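Local coordinates for protein paenibacillus xanthan lyase (Paenibacillus, PDB 6F2P) that cleaves the polysaccharide xanthan as a lyase, probably by the beta-elimination chemistry of polysaccharide lyase family 8, at residues M154-Y158 and L184-R190. Sequence-based numbering, arbitrary orientation.
Sequences MAAIY and LNKDSAR
In the N-terminal alpha-helical domain of this family 8 lyase, Y158 on helix 147-160 reaches N185 and D187 in the turn between helices 168-184 and 188-197, and R190 in the first turn of the second helix. A tyrosine suits the place because its hydroxyl and its ring are both used. Its OH donates to OD2 of D187 at 2.6 Å, meeting the anti lone pair of a carboxylate nearly coplanar with the ring, and accepts from ND2 of N185 at 3.0 Å, the amide supplying the N-H it needs. That hydrogen bond is almost straight (174°) and leaves ND2 in the plane of the amide, which stands nearly perpendicular to the ring. Over one ring face the guanidinium of R190 lies flat, a cation-pi stack with CZ 4.0 Å from the centroid of the Y158 ring; the bend at chi2 (99°) helps lay the chain along the ring, adding a CH-pi contact from CD. Being flat and charged, the guanidinium can stack while its N-H groups bond to S181 OG and the carbonyl of Q161, a calcium-site residue.

The turn itself is a Schellman motif: K186, with positive phi, ends helix 168-184, and D187 follows as N-cap of the next helix, its OD1 taking a weak bond from R190 N. One carboxylate thus serves both the new helix and Y158. A phenylalanine in place of Y158 would probably keep the stack but leave D187 and N185 without their shared hydroxyl partner. Deeper in, flexible, apolar M154 lays SD 3.9 Å from CB of L184 and CG 3.8 Å from CB of N185, beside helix 123-141.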
ATOM      1  N   MET A 154       6.603  37.877 -27.370  1.00 22.03           N
ATOM      2  CA  MET A 154       7.030  36.480 -27.489  1.00 20.89           C
ATOM      3  C   MET A 154       8.529  36.340 -27.268  1.00 18.83           C
ATOM      4  O   MET A 154       8.984  35.378 -26.651  1.00 20.91           O
ATOM      5  CB  MET A 154       6.633  35.877 -28.837  1.00 17.42           C
ATOM      6  CG  MET A 154       5.131  35.666 -29.012  1.00 19.87           C
ATOM      7  SD  MET A 154       4.365  34.605 -27.761  1.00 21.93           S
ATOM      8  CE  MET A 154       3.492  35.807 -26.754  1.00 20.50           C
ATOM      9  N   ALA A 155       9.293  37.313 -27.748  1.00 18.60           N
ATOM     10  CA  ALA A 155      10.740  37.296 -27.571  1.00 20.69           C
ATOM     11  C   ALA A 155      11.100  37.290 -26.094  1.00 19.89           C
ATOM     12  O   ALA A 155      12.100  36.696 -25.685  1.00 23.81           O
ATOM     13  CB  ALA A 155      11.380  38.482 -28.267  1.00 18.14           C
ATOM     14  N   ALA A 156      10.272  37.947 -25.294  1.00 15.91           N
ATOM     15  CA  ALA A 156      10.491  37.978 -23.861  1.00 16.49           C
ATOM     16  C   ALA A 156      10.256  36.595 -23.260  1.00 18.82           C
ATOM     17  O   ALA A 156      11.046  36.121 -22.444  1.00 15.92           O
ATOM     18  CB  ALA A 156       9.589  38.997 -23.217  1.00 16.67           C
ATOM     19  N   ILE A 157       9.168  35.953 -23.673  1.00 20.82           N
ATOM     20  CA  ILE A 157       8.841  34.622 -23.182  1.00 18.41           C
ATOM     21  C   ILE A 157       9.886  33.582 -23.592  1.00 19.89           C
ATOM     22  O   ILE A 157      10.330  32.804 -22.751  1.00 23.37           O
ATOM     23  CB  ILE A 157       7.438  34.183 -23.617  1.00 19.65           C
ATOM     24  CG1 ILE A 157       6.404  35.169 -23.070  1.00 12.72           C
ATOM     25  CG2 ILE A 157       7.158  32.758 -23.137  1.00 14.86           C
ATOM     26  CD1 ILE A 157       4.981  34.766 -23.331  1.00 13.27           C
ATOM     27  N   TYR A 158      10.297  33.576 -24.862  1.00 18.58           N
ATOM     28  CA  TYR A 158      11.395  32.702 -25.296  1.00 20.22           C
ATOM     29  C   TYR A 158      12.653  32.930 -24.452  1.00 22.23           C
ATOM     30  O   TYR A 158      13.429  32.006 -24.200  1.00 20.11           O
ATOM     31  CB  TYR A 158      11.772  32.958 -26.753  1.00 24.36           C
ATOM     32  CG  TYR A 158      10.888  32.351 -27.827  1.00 21.17           C
ATOM     33  CD1 TYR A 158       9.510  32.496 -27.797  1.00 15.38           C
ATOM     34  CD2 TYR A 158      11.453  31.688 -28.910  1.00 18.82           C
ATOM     35  CE1 TYR A 158       8.720  31.976 -28.803  1.00 18.99           C
ATOM     36  CE2 TYR A 158      10.673  31.163 -29.917  1.00 18.31           C
ATOM     37  CZ  TYR A 158       9.308  31.308 -29.862  1.00 20.90           C
ATOM     38  OH  TYR A 158       8.529  30.784 -30.873  1.00 17.28           O
ATOM     39  N   LEU A 184       1.145  31.158 -30.583  1.00 20.87           N
ATOM     40  CA  LEU A 184       1.011  32.590 -30.780  1.00 20.92           C
ATOM     41  C   LEU A 184       2.079  33.130 -31.724  1.00 26.55           C
ATOM     42  O   LEU A 184       1.807  34.031 -32.524  1.00 22.66           O
ATOM     43  CB  LEU A 184       1.079  33.324 -29.441  1.00 15.66           C
ATOM     44  CG  LEU A 184      -0.055  33.019 -28.469  1.00 14.11           C
ATOM     45  CD1 LEU A 184       0.161  33.781 -27.180  1.00 16.41           C
ATOM     46  CD2 LEU A 184      -1.410  33.344 -29.083  1.00 16.25           C
ATOM     47  N   ASN A 185       3.289  32.576 -31.633  1.00 18.60           N
ATOM     48  CA  ASN A 185       4.400  33.051 -32.449  1.00 17.95           C
ATOM     49  C   ASN A 185       4.553  32.280 -33.758  1.00 20.78           C
ATOM     50  O   ASN A 185       5.518  32.481 -34.500  1.00 17.25           O
ATOM     51  CB  ASN A 185       5.711  32.995 -31.673  1.00 20.82           C
ATOM     52  CG  ASN A 185       6.779  33.871 -32.288  1.00 25.11           C
ATOM     53  OD1 ASN A 185       6.482  34.956 -32.784  1.00 25.31           O
ATOM     54  ND2 ASN A 185       8.021  33.392 -32.291  1.00 20.18           N
ATOM     55  N   LYS A 186       3.595  31.397 -34.029  1.00 25.73           N
ATOM     56  CA  LYS A 186       3.584  30.594 -35.255  1.00 31.20           C
ATOM     57  C   LYS A 186       4.913  29.862 -35.486  1.00 24.95           C
ATOM     58  O   LYS A 186       5.517  29.947 -36.552  1.00 30.81           O
ATOM     59  CB  LYS A 186       3.173  31.459 -36.457  1.00 24.95           C
ATOM     60  CG  LYS A 186       1.807  32.105 -36.253  1.00 22.51           C
ATOM     61  CD  LYS A 186       1.117  32.553 -37.534  1.00 17.46           C
ATOM     62  CE  LYS A 186      -0.309  33.002 -37.218  1.00 21.70           C
ATOM     63  NZ  LYS A 186      -1.178  33.278 -38.398  1.00 25.40           N
ATOM     64  N   ASP A 187       5.349  29.140 -34.462  1.00 17.92           N
ATOM     65  CA  ASP A 187       6.649  28.493 -34.445  1.00 18.23           C
ATOM     66  C   ASP A 187       6.443  26.988 -34.195  1.00 25.21           C
ATOM     67  O   ASP A 187       6.444  26.536 -33.046  1.00 22.96           O
ATOM     68  CB  ASP A 187       7.471  29.121 -33.321  1.00 14.40           C
ATOM     69  CG  ASP A 187       8.900  28.613 -33.268  1.00 22.22           C
ATOM     70  OD1 ASP A 187       9.218  27.602 -33.937  1.00 19.48           O
ATOM     71  OD2 ASP A 187       9.711  29.223 -32.526  1.00 21.95           O
ATOM     72  N   SER A 188       6.254  26.218 -35.266  1.00 22.20           N
ATOM     73  CA  SER A 188       5.991  24.773 -35.153  1.00 25.51           C
ATOM     74  C   SER A 188       6.974  24.032 -34.248  1.00 21.60           C
ATOM     75  O   SER A 188       6.568  23.230 -33.408  1.00 21.93           O
ATOM     76  CB  SER A 188       5.968  24.107 -36.533  1.00 28.49           C
ATOM     77  OG  SER A 188       7.187  24.321 -37.222  1.00 32.59           O
ATOM     78  N   ALA A 189       8.263  24.310 -34.411  1.00 17.28           N
ATOM     79  CA  ALA A 189       9.282  23.674 -33.585  1.00 20.88           C
ATOM     80  C   ALA A 189       9.030  23.925 -32.097  1.00 20.58           C
ATOM     81  O   ALA A 189       9.174  23.022 -31.265  1.00 21.87           O
ATOM     82  CB  ALA A 189      10.663  24.162 -33.984  1.00 15.01           C
ATOM     83  N   ARG A 190       8.636  25.152 -31.779  1.00 20.24           N
ATOM     84  CA  ARG A 190       8.398  25.554 -30.402  1.00 19.76           C
ATOM     85  C   ARG A 190       7.164  24.843 -29.845  1.00 16.01           C
ATOM     86  O   ARG A 190       7.179  24.381 -28.700  1.00 17.32           O
ATOM     87  CB  ARG A 190       8.273  27.084 -30.313  1.00 18.88           C
ATOM     88  CG  ARG A 190       7.868  27.637 -28.965  1.00 15.97           C
ATOM     89  CD  ARG A 190       9.039  28.145 -28.154  1.00 19.43           C
ATOM     90  NE  ARG A 190       8.567  28.957 -27.033  1.00 20.29           N
ATOM     91  CZ  ARG A 190       9.285  29.248 -25.951  1.00 19.88           C
ATOM     92  NH1 ARG A 190      10.527  28.790 -25.825  1.00 16.94           N
ATOM     93  NH2 ARG A 190       8.754  29.996 -24.992  1.00 17.00           N
TER